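Local coordinates for protein alginate lyase (PDB 6KCW) that cleaves alginate, acting as a bacterial polysaccharide lyase of family 36, at residues Ile8-Ser20 with Trp33-Leu45. Numbering follows the deposited sequence.
With CA (calcium ion), chain C.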
# COMPACT_ATOMS: atom_id res chain seq x y z
N ILE A 8 -12.93 -9.06 -2.12
CA ILE A 8 -12.15 -10.28 -2.22
C ILE A 8 -11.78 -10.66 -0.80
O ILE A 8 -11.02 -9.95 -0.14
CB ILE A 8 -10.89 -10.10 -3.09
CG1 ILE A 8 -11.23 -9.35 -4.39
CG2 ILE A 8 -10.29 -11.45 -3.43
CD1 ILE A 8 -10.02 -8.88 -5.20
N ASN A 9 -12.31 -11.78 -0.31
CA ASN A 9 -11.93 -12.30 0.99
C ASN A 9 -11.28 -13.66 0.90
O ASN A 9 -10.97 -14.26 1.94
CB ASN A 9 -13.14 -12.38 1.93
CG ASN A 9 -14.29 -13.17 1.33
OD1 ASN A 9 -14.12 -13.89 0.34
ND2 ASN A 9 -15.47 -13.03 1.92
N TRP A 10 -11.09 -14.18 -0.31
CA TRP A 10 -10.31 -15.39 -0.53
C TRP A 10 -10.88 -16.59 0.22
O TRP A 10 -10.16 -17.56 0.49
CB TRP A 10 -8.84 -15.16 -0.16
CG TRP A 10 -8.20 -14.10 -1.02
CD1 TRP A 10 -7.74 -14.26 -2.29
CD2 TRP A 10 -7.97 -12.73 -0.67
NE1 TRP A 10 -7.23 -13.08 -2.76
CE2 TRP A 10 -7.35 -12.12 -1.79
CE3 TRP A 10 -8.22 -11.96 0.47
CZ2 TRP A 10 -6.99 -10.77 -1.80
CZ3 TRP A 10 -7.85 -10.62 0.45
CH2 TRP A 10 -7.25 -10.04 -0.68
N ASN A 11 -12.16 -16.54 0.58
CA ASN A 11 -12.77 -17.63 1.34
C ASN A 11 -13.23 -18.79 0.47
O ASN A 11 -13.42 -19.90 0.97
CB ASN A 11 -13.94 -17.08 2.15
CG ASN A 11 -13.47 -16.29 3.33
OD1 ASN A 11 -12.27 -16.20 3.57
ND2 ASN A 11 -14.40 -15.70 4.07
N ASN A 12 -13.43 -18.54 -0.82
CA ASN A 12 -13.70 -19.58 -1.80
C ASN A 12 -12.44 -20.28 -2.28
O ASN A 12 -12.53 -21.14 -3.15
CB ASN A 12 -14.42 -18.97 -3.00
CG ASN A 12 -13.62 -17.85 -3.66
OD1 ASN A 12 -13.03 -16.99 -2.99
ND2 ASN A 12 -13.59 -17.86 -4.99
N TYR A 13 -11.27 -19.93 -1.74
CA TYR A 13 -10.03 -20.52 -2.20
C TYR A 13 -9.57 -21.63 -1.28
O TYR A 13 -9.78 -21.58 -0.06
CB TYR A 13 -8.91 -19.48 -2.32
CG TYR A 13 -8.98 -18.74 -3.61
CD1 TYR A 13 -8.47 -19.29 -4.78
CD2 TYR A 13 -9.61 -17.50 -3.67
CE1 TYR A 13 -8.56 -18.63 -5.98
CE2 TYR A 13 -9.72 -16.83 -4.86
CZ TYR A 13 -9.18 -17.39 -6.01
OH TYR A 13 -9.29 -16.71 -7.20
N ALA A 14 -8.96 -22.64 -1.89
CA ALA A 14 -8.21 -23.66 -1.19
C ALA A 14 -6.93 -23.07 -0.60
O ALA A 14 -6.29 -22.19 -1.19
CB ALA A 14 -7.83 -24.78 -2.16
N THR A 15 -6.55 -23.58 0.57
CA THR A 15 -5.16 -23.42 0.97
C THR A 15 -4.26 -23.95 -0.14
O THR A 15 -4.52 -25.00 -0.74
CB THR A 15 -4.89 -24.14 2.29
OG1 THR A 15 -5.63 -23.52 3.33
CG2 THR A 15 -3.41 -24.06 2.65
N GLY A 16 -3.23 -23.19 -0.47
CA GLY A 16 -2.37 -23.54 -1.58
C GLY A 16 -2.09 -22.34 -2.46
O GLY A 16 -2.71 -21.29 -2.35
N ALA A 17 -1.15 -22.55 -3.39
CA ALA A 17 -0.60 -21.47 -4.19
C ALA A 17 -1.70 -20.70 -4.90
O ALA A 17 -2.72 -21.25 -5.34
CB ALA A 17 0.41 -22.01 -5.21
N TYR A 18 -1.48 -19.39 -5.02
CA TYR A 18 -2.38 -18.45 -5.67
C TYR A 18 -1.65 -17.98 -6.93
O TYR A 18 -0.58 -17.36 -6.84
CB TYR A 18 -2.69 -17.30 -4.71
CG TYR A 18 -3.73 -16.28 -5.13
CD1 TYR A 18 -5.08 -16.57 -5.06
CD2 TYR A 18 -3.35 -14.99 -5.52
CE1 TYR A 18 -6.04 -15.62 -5.42
CE2 TYR A 18 -4.29 -14.04 -5.88
CZ TYR A 18 -5.63 -14.36 -5.82
OH TYR A 18 -6.57 -13.41 -6.18
N SER A 19 -2.21 -18.30 -8.08
CA SER A 19 -1.50 -18.10 -9.33
C SER A 19 -1.71 -16.67 -9.84
O SER A 19 -2.49 -15.90 -9.28
CB SER A 19 -1.98 -19.10 -10.38
OG SER A 19 -3.25 -18.72 -10.87
N SER A 20 -0.99 -16.33 -10.91
CA SER A 20 -1.25 -15.06 -11.58
C SER A 20 -2.67 -15.00 -12.10
O SER A 20 -3.37 -14.00 -11.92
CB SER A 20 -0.25 -14.82 -12.72
OG SER A 20 0.75 -15.82 -12.79
N TRP A 33 2.51 -9.91 -10.97
CA TRP A 33 2.34 -10.98 -10.00
C TRP A 33 3.39 -12.07 -10.16
O TRP A 33 3.75 -12.47 -11.27
CB TRP A 33 0.94 -11.59 -10.14
CG TRP A 33 0.41 -12.04 -8.85
CD1 TRP A 33 0.64 -13.24 -8.25
CD2 TRP A 33 -0.44 -11.30 -7.97
NE1 TRP A 33 -0.04 -13.30 -7.05
CE2 TRP A 33 -0.71 -12.12 -6.86
CE3 TRP A 33 -1.02 -10.03 -8.02
CZ2 TRP A 33 -1.51 -11.71 -5.80
CZ3 TRP A 33 -1.83 -9.62 -6.96
CH2 TRP A 33 -2.06 -10.46 -5.87
N ASN A 34 3.86 -12.57 -9.02
CA ASN A 34 4.86 -13.62 -8.93
C ASN A 34 4.22 -14.71 -8.08
O ASN A 34 4.32 -14.67 -6.85
CB ASN A 34 6.16 -13.08 -8.33
CG ASN A 34 7.28 -14.08 -8.36
OD1 ASN A 34 7.07 -15.29 -8.23
ND2 ASN A 34 8.50 -13.58 -8.52
N GLN A 35 3.57 -15.69 -8.73
CA GLN A 35 2.81 -16.71 -8.02
C GLN A 35 3.67 -17.47 -7.02
O GLN A 35 3.11 -18.21 -6.19
CB GLN A 35 2.17 -17.70 -9.00
CG GLN A 35 2.73 -17.67 -10.39
CD GLN A 35 2.14 -18.75 -11.27
OE1 GLN A 35 1.71 -19.80 -10.79
NE2 GLN A 35 2.13 -18.51 -12.58
N SER A 36 4.99 -17.31 -7.08
CA SER A 36 5.88 -17.93 -6.11
C SER A 36 5.79 -17.29 -4.74
O SER A 36 6.27 -17.88 -3.76
CB SER A 36 7.32 -17.86 -6.65
OG SER A 36 8.23 -18.61 -5.87
N ARG A 37 5.20 -16.09 -4.63
CA ARG A 37 5.06 -15.40 -3.36
C ARG A 37 3.60 -15.19 -2.93
O ARG A 37 3.36 -14.55 -1.90
CB ARG A 37 5.76 -14.03 -3.39
CG ARG A 37 6.91 -13.91 -4.35
CD ARG A 37 8.22 -14.05 -3.60
NE ARG A 37 9.30 -14.35 -4.51
CZ ARG A 37 9.93 -13.43 -5.23
NH1 ARG A 37 9.59 -12.16 -5.16
NH2 ARG A 37 10.92 -13.78 -6.06
N SER A 38 2.63 -15.70 -3.68
CA SER A 38 1.23 -15.56 -3.31
C SER A 38 0.64 -16.94 -3.06
O SER A 38 0.75 -17.84 -3.91
CB SER A 38 0.42 -14.83 -4.38
OG SER A 38 0.68 -15.37 -5.66
N TYR A 39 0.04 -17.10 -1.89
CA TYR A 39 -0.38 -18.39 -1.36
C TYR A 39 -1.59 -18.14 -0.47
O TYR A 39 -1.55 -17.25 0.38
CB TYR A 39 0.77 -19.03 -0.57
CG TYR A 39 0.47 -20.37 0.05
CD1 TYR A 39 -0.08 -20.46 1.33
CD2 TYR A 39 0.76 -21.56 -0.62
CE1 TYR A 39 -0.36 -21.70 1.91
CE2 TYR A 39 0.49 -22.79 -0.05
CZ TYR A 39 -0.08 -22.86 1.21
OH TYR A 39 -0.35 -24.08 1.79
N ILE A 40 -2.67 -18.89 -0.71
CA ILE A 40 -3.82 -18.83 0.18
C ILE A 40 -3.53 -19.71 1.38
O ILE A 40 -3.37 -20.92 1.26
CB ILE A 40 -5.11 -19.28 -0.53
CG1 ILE A 40 -5.40 -18.42 -1.75
CG2 ILE A 40 -6.31 -19.12 0.42
CD1 ILE A 40 -5.80 -16.97 -1.38
N SER A 41 -3.47 -19.09 2.55
CA SER A 41 -3.24 -19.78 3.81
C SER A 41 -4.49 -19.58 4.67
O SER A 41 -4.69 -18.51 5.26
CB SER A 41 -1.98 -19.25 4.49
OG SER A 41 -1.82 -19.79 5.79
N ASP A 42 -5.35 -20.61 4.72
CA ASP A 42 -6.53 -20.62 5.59
C ASP A 42 -7.47 -19.44 5.28
O ASP A 42 -7.88 -18.69 6.18
CB ASP A 42 -6.14 -20.61 7.07
CG ASP A 42 -6.45 -21.93 7.76
OD1 ASP A 42 -6.65 -22.95 7.06
OD2 ASP A 42 -6.49 -21.94 9.01
N GLY A 43 -7.82 -19.29 4.01
CA GLY A 43 -8.77 -18.26 3.64
C GLY A 43 -8.23 -16.85 3.58
O GLY A 43 -9.01 -15.93 3.33
N THR A 44 -6.92 -16.65 3.79
CA THR A 44 -6.29 -15.34 3.61
C THR A 44 -5.21 -15.44 2.56
O THR A 44 -4.78 -16.52 2.17
CB THR A 44 -5.68 -14.81 4.92
OG1 THR A 44 -4.41 -15.43 5.14
CG2 THR A 44 -6.60 -15.11 6.10
N LEU A 45 -4.75 -14.28 2.11
CA LEU A 45 -3.67 -14.19 1.12
C LEU A 45 -2.35 -13.96 1.84
O LEU A 45 -2.14 -12.91 2.46
CB LEU A 45 -3.95 -13.08 0.12
CG LEU A 45 -2.87 -12.69 -0.89
CD1 LEU A 45 -2.24 -13.90 -1.58
CD2 LEU A 45 -3.48 -11.74 -1.90
CA CA C . -10.78 -14.66 4.10
O HOH W 1 -11.29 -16.06 5.63
O HOH W 2 -12.89 -13.28 4.98
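Ile40 rests its CD1 methyl against two aromatic side chains of 8-20, reaching Trp10 CD1 at 3.5 Å and Tyr18 CD1 at 3.8 Å, while its CG1 lies against Tyr13 CB. Leu45 CB sits over the centre of the Trp10 six-membered ring, a CH-pi contact over the face; Ile8 CG2 covers the opposite face. Tyr18, its CG anti to the backbone N (chi1 -173°), swings inward, and Trp33 CZ2 comes to the edge of the Tyr18 ring, the two planes inclined at 58°. The Tyr18 hydroxyl hydrogen-bonds to Asp26 OD2 of helix 20-27, as does that of Tyr13. Ser38 OG, held between its own backbone N and carbonyl carbon (chi1 49°), donates across to Tyr18 O at 2.6 Å and accepts the indole N-H of Trp33, from its own segment, nearly in the ring plane. Gly16 and Ile40 exchange two backbone hydrogen bonds, and Gly16 N lies over the Tyr39 ring face, toward its rim, with CE2 3.3 Å from Gly16 CA. Thr15 OG1 accepts Asp42 N in the turn Ser41-Thr44. From within the same turn Gly43 O binds the calcium ion at 2.3 Å, joined by Asn9 O and Asn11 OD1, each at 2.2 Å, two waters and Asp233 of strand 228-241. The calcium thus ties the loop after strand 5-8 to the type I' turn of the hairpin 38-41/44-49, which the short strand 16-17 extends, in a fold consistent with the concanavalin-like beta-sandwich.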